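Long-range contact in alcohol dehydrogenase (Thermus sp., PDB 4CPD), which probably catalyses the NAD-dependent interconversion of alcohols and their aldehydes or ketones as a zinc-containing medium-chain dehydrogenase: residues F149-I162 / P179-L191. Numbering follows the deposited sequence.
Sequences FAGDILSTAYGGLI and PVGLMAIEVAQVL. With ZN (zinc ion), chain E; NAD (nicotinamide-adenine-dinucleotide), chain G.
M183 of helix 179-190 packs against A157, L154 and I153 of helix 153-162, where the two axes approach to 8.1 Å with a crossing angle of -55°. Its CB meets A157 CB at 3.7 Å and L154 CD1; CG rests on I153 O and L154 CA; the chain then bends at chi2 (-70°) and chi3, laying SD beside L154 CB and obliquely near the F149 ring, a Met-aromatic contact with 5.2 Å from SD to the ring centroid. A157, small enough for a close crossing, brings CB to 3.5 Å from A184 N. Further along, L161 CD1 touches V187 CG1 at 3.6 Å and also A184 O. Helix 179-190 follows the glycine-rich turn after strand 171-175 of the Rossmann fold, and V180 N donates an almost straight bond (173°) to the NAD phosphate oxygen O2N. At the same end, D152 OD2 binds the zinc ion with C38 and H59. D152 O accepts from T156 N and, from above the carbonyl plane, T156 OG1 (2.9 Å). Both OG1 and CG2, the latter anti to the backbone N, lie against NAD C4N, OG1 at 3.4 Å. A glycine in place of T156 would probably leave the nicotinamide without this packing and D152 O without its hydroxyl donor.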
loop_
_atom_site.group_PDB
_atom_site.type_symbol
_atom_site.label_atom_id
_atom_site.label_comp_id
_atom_site.label_asym_id
_atom_site.label_seq_id
_atom_site.Cartn_x
_atom_site.Cartn_y
_atom_site.Cartn_z
ATOM N N PHE A 149 -0.379 -1.700 27.203
ATOM C CA PHE A 149 -0.592 -1.074 25.895
ATOM C C PHE A 149 0.108 -1.770 24.729
ATOM O O PHE A 149 -0.368 -1.743 23.585
ATOM C CB PHE A 149 -0.188 0.369 25.972
ATOM C CG PHE A 149 -1.047 1.154 26.903
ATOM C CD1 PHE A 149 -0.790 1.203 28.251
ATOM C CD2 PHE A 149 -2.172 1.767 26.436
ATOM C CE1 PHE A 149 -1.620 1.909 29.109
ATOM C CE2 PHE A 149 -3.002 2.488 27.284
ATOM C CZ PHE A 149 -2.721 2.562 28.629
ATOM N N ALA A 150 1.197 -2.463 25.037
ATOM C CA ALA A 150 1.920 -3.232 24.038
ATOM C C ALA A 150 1.061 -4.304 23.369
ATOM O O ALA A 150 1.314 -4.677 22.209
ATOM C CB ALA A 150 3.142 -3.871 24.664
ATOM N N GLY A 151 0.072 -4.807 24.105
ATOM C CA GLY A 151 -0.752 -5.883 23.604
ATOM C C GLY A 151 -1.781 -5.470 22.574
ATOM O O GLY A 151 -2.271 -6.349 21.814
ATOM N N ASP A 152 -2.103 -4.164 22.521
ATOM C CA ASP A 152 -3.171 -3.716 21.606
ATOM C C ASP A 152 -2.914 -2.337 21.038
ATOM O O ASP A 152 -2.285 -2.231 19.997
ATOM C CB ASP A 152 -4.540 -3.865 22.295
ATOM C CG ASP A 152 -5.675 -3.426 21.460
ATOM O OD1 ASP A 152 -5.471 -2.913 20.343
ATOM O OD2 ASP A 152 -6.807 -3.562 21.956
ATOM N N ILE A 153 -3.373 -1.285 21.692
ATOM C CA ILE A 153 -3.437 0.015 21.004
ATOM C C ILE A 153 -2.081 0.691 20.638
ATOM O O ILE A 153 -1.996 1.406 19.644
ATOM C CB ILE A 153 -4.323 1.010 21.743
ATOM C CG1 ILE A 153 -3.803 1.258 23.150
ATOM C CG2 ILE A 153 -5.761 0.512 21.813
ATOM C CD1 ILE A 153 -4.373 2.545 23.712
ATOM N N LEU A 154 -1.029 0.445 21.420
ATOM C CA LEU A 154 0.282 0.988 21.100
ATOM C C LEU A 154 0.902 0.249 19.915
ATOM O O LEU A 154 1.420 0.851 18.989
ATOM C CB LEU A 154 1.218 0.942 22.316
ATOM C CG LEU A 154 2.630 1.474 22.092
ATOM C CD1 LEU A 154 2.598 2.866 21.466
ATOM C CD2 LEU A 154 3.397 1.508 23.385
ATOM N N SER A 155 0.853 -1.070 19.941
ATOM C CA SER A 155 1.415 -1.852 18.836
ATOM C C SER A 155 0.619 -1.643 17.539
ATOM O O SER A 155 1.157 -1.772 16.457
ATOM C CB SER A 155 1.456 -3.326 19.220
ATOM O OG SER A 155 2.361 -3.536 20.285
ATOM N N THR A 156 -0.657 -1.313 17.675
ATOM C CA THR A 156 -1.494 -0.999 16.540
ATOM C C THR A 156 -1.002 0.275 15.853
ATOM O O THR A 156 -0.786 0.304 14.642
ATOM C CB THR A 156 -2.980 -0.867 16.978
ATOM O OG1 THR A 156 -3.460 -2.153 17.365
ATOM C CG2 THR A 156 -3.841 -0.396 15.879
ATOM N N ALA A 157 -0.859 1.330 16.634
ATOM C CA ALA A 157 -0.376 2.610 16.116
ATOM C C ALA A 157 1.085 2.495 15.599
ATOM O O ALA A 157 1.428 2.965 14.535
ATOM C CB ALA A 157 -0.460 3.645 17.207
ATOM N N TYR A 158 1.937 1.867 16.382
ATOM C CA TYR A 158 3.318 1.622 15.994
ATOM C C TYR A 158 3.328 0.926 14.631
ATOM O O TYR A 158 3.981 1.389 13.679
ATOM C CB TYR A 158 3.973 0.744 17.045
ATOM C CG TYR A 158 5.410 0.540 16.854
ATOM C CD1 TYR A 158 6.316 1.477 17.313
ATOM C CD2 TYR A 158 5.903 -0.617 16.229
ATOM C CE1 TYR A 158 7.697 1.283 17.150
ATOM C CE2 TYR A 158 7.269 -0.829 16.065
ATOM C CZ TYR A 158 8.169 0.119 16.524
ATOM O OH TYR A 158 9.526 -0.078 16.340
ATOM N N GLY A 159 2.588 -0.177 14.540
ATOM C CA GLY A 159 2.539 -0.992 13.334
ATOM C C GLY A 159 2.090 -0.137 12.157
ATOM O O GLY A 159 2.718 -0.148 11.084
ATOM N N GLY A 160 1.031 0.633 12.375
ATOM C CA GLY A 160 0.520 1.502 11.349
ATOM C C GLY A 160 1.610 2.376 10.786
ATOM O O GLY A 160 1.721 2.529 9.568
ATOM N N LEU A 161 2.424 2.938 11.680
ATOM C CA LEU A 161 3.469 3.874 11.293
ATOM C C LEU A 161 4.656 3.182 10.657
ATOM O O LEU A 161 5.230 3.710 9.685
ATOM C CB LEU A 161 3.947 4.686 12.474
ATOM C CG LEU A 161 2.896 5.620 13.038
ATOM C CD1 LEU A 161 3.368 6.159 14.383
ATOM C CD2 LEU A 161 2.603 6.731 12.061
ATOM N N ILE A 162 5.054 2.029 11.177
ATOM C CA ILE A 162 6.160 1.302 10.515
ATOM C C ILE A 162 5.790 0.843 9.085
ATOM O O ILE A 162 6.600 0.977 8.149
ATOM C CB ILE A 162 6.620 0.087 11.310
ATOM C CG1 ILE A 162 7.130 0.524 12.683
ATOM C CG2 ILE A 162 7.709 -0.661 10.572
ATOM C CD1 ILE A 162 8.363 1.377 12.671
ATOM N N PRO A 179 -7.470 7.181 21.902
ATOM C CA PRO A 179 -6.314 6.430 22.430
ATOM C C PRO A 179 -5.305 5.973 21.362
ATOM O O PRO A 179 -4.101 6.117 21.554
ATOM C CB PRO A 179 -6.965 5.219 23.115
ATOM C CG PRO A 179 -8.308 5.716 23.536
ATOM C CD PRO A 179 -8.729 6.771 22.546
ATOM N N VAL A 180 -5.797 5.435 20.253
ATOM C CA VAL A 180 -4.906 4.918 19.204
ATOM C C VAL A 180 -4.159 6.057 18.559
ATOM O O VAL A 180 -2.952 5.985 18.431
ATOM C CB VAL A 180 -5.675 4.104 18.155
ATOM C CG1 VAL A 180 -4.798 3.778 16.953
ATOM C CG2 VAL A 180 -6.211 2.811 18.791
ATOM N N GLY A 181 -4.889 7.108 18.199
ATOM C CA GLY A 181 -4.278 8.308 17.648
ATOM C C GLY A 181 -3.209 8.916 18.540
ATOM O O GLY A 181 -2.166 9.396 18.066
ATOM N N LEU A 182 -3.477 8.890 19.840
ATOM C CA LEU A 182 -2.550 9.453 20.813
ATOM C C LEU A 182 -1.304 8.604 20.912
ATOM O O LEU A 182 -0.221 9.150 21.059
ATOM C CB LEU A 182 -3.215 9.618 22.175
ATOM C CG LEU A 182 -4.365 10.647 22.143
ATOM C CD1 LEU A 182 -5.217 10.538 23.408
ATOM C CD2 LEU A 182 -3.851 12.068 21.976
ATOM N N MET A 183 -1.437 7.282 20.808
ATOM C CA MET A 183 -0.247 6.421 20.736
ATOM C C MET A 183 0.576 6.790 19.482
ATOM O O MET A 183 1.820 6.914 19.522
ATOM C CB MET A 183 -0.611 4.948 20.663
ATOM C CG MET A 183 -1.434 4.406 21.816
ATOM S SD MET A 183 -0.578 4.274 23.399
ATOM C CE MET A 183 -1.244 5.738 24.190
ATOM N N ALA A 184 -0.124 6.971 18.372
ATOM C CA ALA A 184 0.534 7.269 17.121
ATOM C C ALA A 184 1.322 8.553 17.228
ATOM O O ALA A 184 2.484 8.619 16.803
ATOM C CB ALA A 184 -0.488 7.380 15.994
ATOM N N ILE A 185 0.693 9.581 17.787
ATOM C CA ILE A 185 1.378 10.856 17.972
ATOM C C ILE A 185 2.685 10.697 18.748
ATOM O O ILE A 185 3.743 11.103 18.287
ATOM C CB ILE A 185 0.488 11.871 18.669
ATOM C CG1 ILE A 185 -0.619 12.294 17.730
ATOM C CG2 ILE A 185 1.279 13.101 19.034
ATOM C CD1 ILE A 185 -1.779 12.966 18.438
ATOM N N GLU A 186 2.614 10.090 19.917
ATOM C CA GLU A 186 3.808 9.895 20.736
ATOM C C GLU A 186 4.865 9.140 19.954
ATOM O O GLU A 186 6.001 9.543 19.948
ATOM C CB GLU A 186 3.463 9.137 22.016
ATOM C CG GLU A 186 4.491 9.262 23.131
ATOM C CD GLU A 186 4.086 8.538 24.421
ATOM O OE1 GLU A 186 2.915 8.140 24.587
ATOM O OE2 GLU A 186 4.944 8.384 25.296
ATOM N N VAL A 187 4.484 8.036 19.309
ATOM C CA VAL A 187 5.437 7.190 18.582
ATOM C C VAL A 187 6.069 8.008 17.478
ATOM O O VAL A 187 7.297 8.003 17.308
ATOM C CB VAL A 187 4.763 5.972 17.931
ATOM C CG1 VAL A 187 5.734 5.256 16.993
ATOM C CG2 VAL A 187 4.238 5.010 18.982
ATOM N N ALA A 188 5.234 8.713 16.721
ATOM C CA ALA A 188 5.748 9.479 15.595
ATOM C C ALA A 188 6.871 10.405 16.065
ATOM O O ALA A 188 7.943 10.487 15.453
ATOM C CB ALA A 188 4.642 10.263 14.931
ATOM N N GLN A 189 6.630 11.068 17.185
ATOM C CA GLN A 189 7.664 11.878 17.868
ATOM C C GLN A 189 8.979 11.146 18.052
ATOM O O GLN A 189 9.987 11.540 17.537
ATOM C CB GLN A 189 7.186 12.298 19.249
ATOM C CG GLN A 189 7.935 13.483 19.796
ATOM C CD GLN A 189 7.472 14.763 19.135
ATOM O OE1 GLN A 189 6.328 14.862 18.717
ATOM N NE2 GLN A 189 8.360 15.749 19.038
ATOM N N VAL A 190 8.945 10.031 18.732
ATOM C CA VAL A 190 10.158 9.278 19.008
ATOM C C VAL A 190 10.817 8.666 17.736
ATOM O O VAL A 190 12.010 8.358 17.747
ATOM C CB VAL A 190 9.812 8.216 20.067
ATOM C CG1 VAL A 190 10.935 7.205 20.269
ATOM C CG2 VAL A 190 9.425 8.930 21.356
ATOM N N LEU A 191 10.055 8.492 16.653
ATOM C CA LEU A 191 10.621 8.004 15.407
ATOM C C LEU A 191 11.129 9.148 14.532
ATOM O O LEU A 191 11.442 8.953 13.365
ATOM C CB LEU A 191 9.602 7.144 14.665
ATOM C CG LEU A 191 9.667 5.648 14.985
ATOM C CD1 LEU A 191 9.628 5.384 16.478
ATOM C CD2 LEU A 191 8.531 4.928 14.254
HETATM ZN ZN ZN E . -8.550 -3.279 21.207
HETATM P PA NAD G . -12.294 5.935 20.152
HETATM O O1A NAD G . -12.148 6.026 21.672
HETATM O O2A NAD G . -13.687 5.810 19.542
HETATM O O5B NAD G . -11.530 7.130 19.372
HETATM C C5B NAD G . -12.056 7.670 18.160
HETATM C C4B NAD G . -11.676 9.143 18.040
HETATM O O4B NAD G . -11.921 9.603 16.704
HETATM C C3B NAD G . -12.507 10.011 18.992
HETATM O O3B NAD G . -11.725 11.004 19.674
HETATM C C2B NAD G . -13.486 10.699 18.085
HETATM O O2B NAD G . -13.884 11.974 18.597
HETATM C C1B NAD G . -12.675 10.808 16.808
HETATM N N9A NAD G . -13.567 10.972 15.660
HETATM C C8A NAD G . -14.707 10.281 15.456
HETATM N N7A NAD G . -15.279 10.703 14.303
HETATM C C5A NAD G . -14.494 11.665 13.766
HETATM C C6A NAD G . -14.512 12.511 12.556
HETATM N N6A NAD G . -15.530 12.377 11.691
HETATM N N1A NAD G . -13.508 13.404 12.347
HETATM C C2A NAD G . -12.490 13.530 13.220
HETATM N N3A NAD G . -12.412 12.785 14.348
HETATM C C4A NAD G . -13.361 11.852 14.669
HETATM O O3 NAD G . -11.471 4.649 19.606
HETATM P PN NAD G . -9.924 4.239 19.866
HETATM O O1N NAD G . -9.951 3.426 21.145
HETATM O O2N NAD G . -8.977 5.421 19.628
HETATM O O5D NAD G . -9.671 3.266 18.599
HETATM C C5D NAD G . -9.387 3.897 17.335
HETATM C C4D NAD G . -9.923 3.169 16.104
HETATM O O4D NAD G . -8.972 2.160 15.734
HETATM C C3D NAD G . -11.260 2.458 16.318
HETATM O O3D NAD G . -11.992 2.488 15.080
HETATM C C2D NAD G . -10.848 1.042 16.730
HETATM O O2D NAD G . -11.849 0.011 16.539
HETATM C C1D NAD G . -9.608 0.868 15.850
HETATM N N1N NAD G . -8.669 -0.163 16.321
HETATM C C2N NAD G . -8.152 -0.920 15.348
HETATM C C3N NAD G . -7.250 -1.940 15.612
HETATM C C7N NAD G . -6.738 -2.696 14.420
HETATM O O7N NAD G . -6.364 -3.854 14.514
HETATM N N7N NAD G . -6.688 -2.035 13.247
HETATM C C4N NAD G . -6.861 -2.179 16.941
HETATM C C5N NAD G . -7.408 -1.382 17.954
HETATM C C6N NAD G . -8.321 -0.368 17.619
HETATM O O HOH W 1 -8.585 -3.916 18.815
#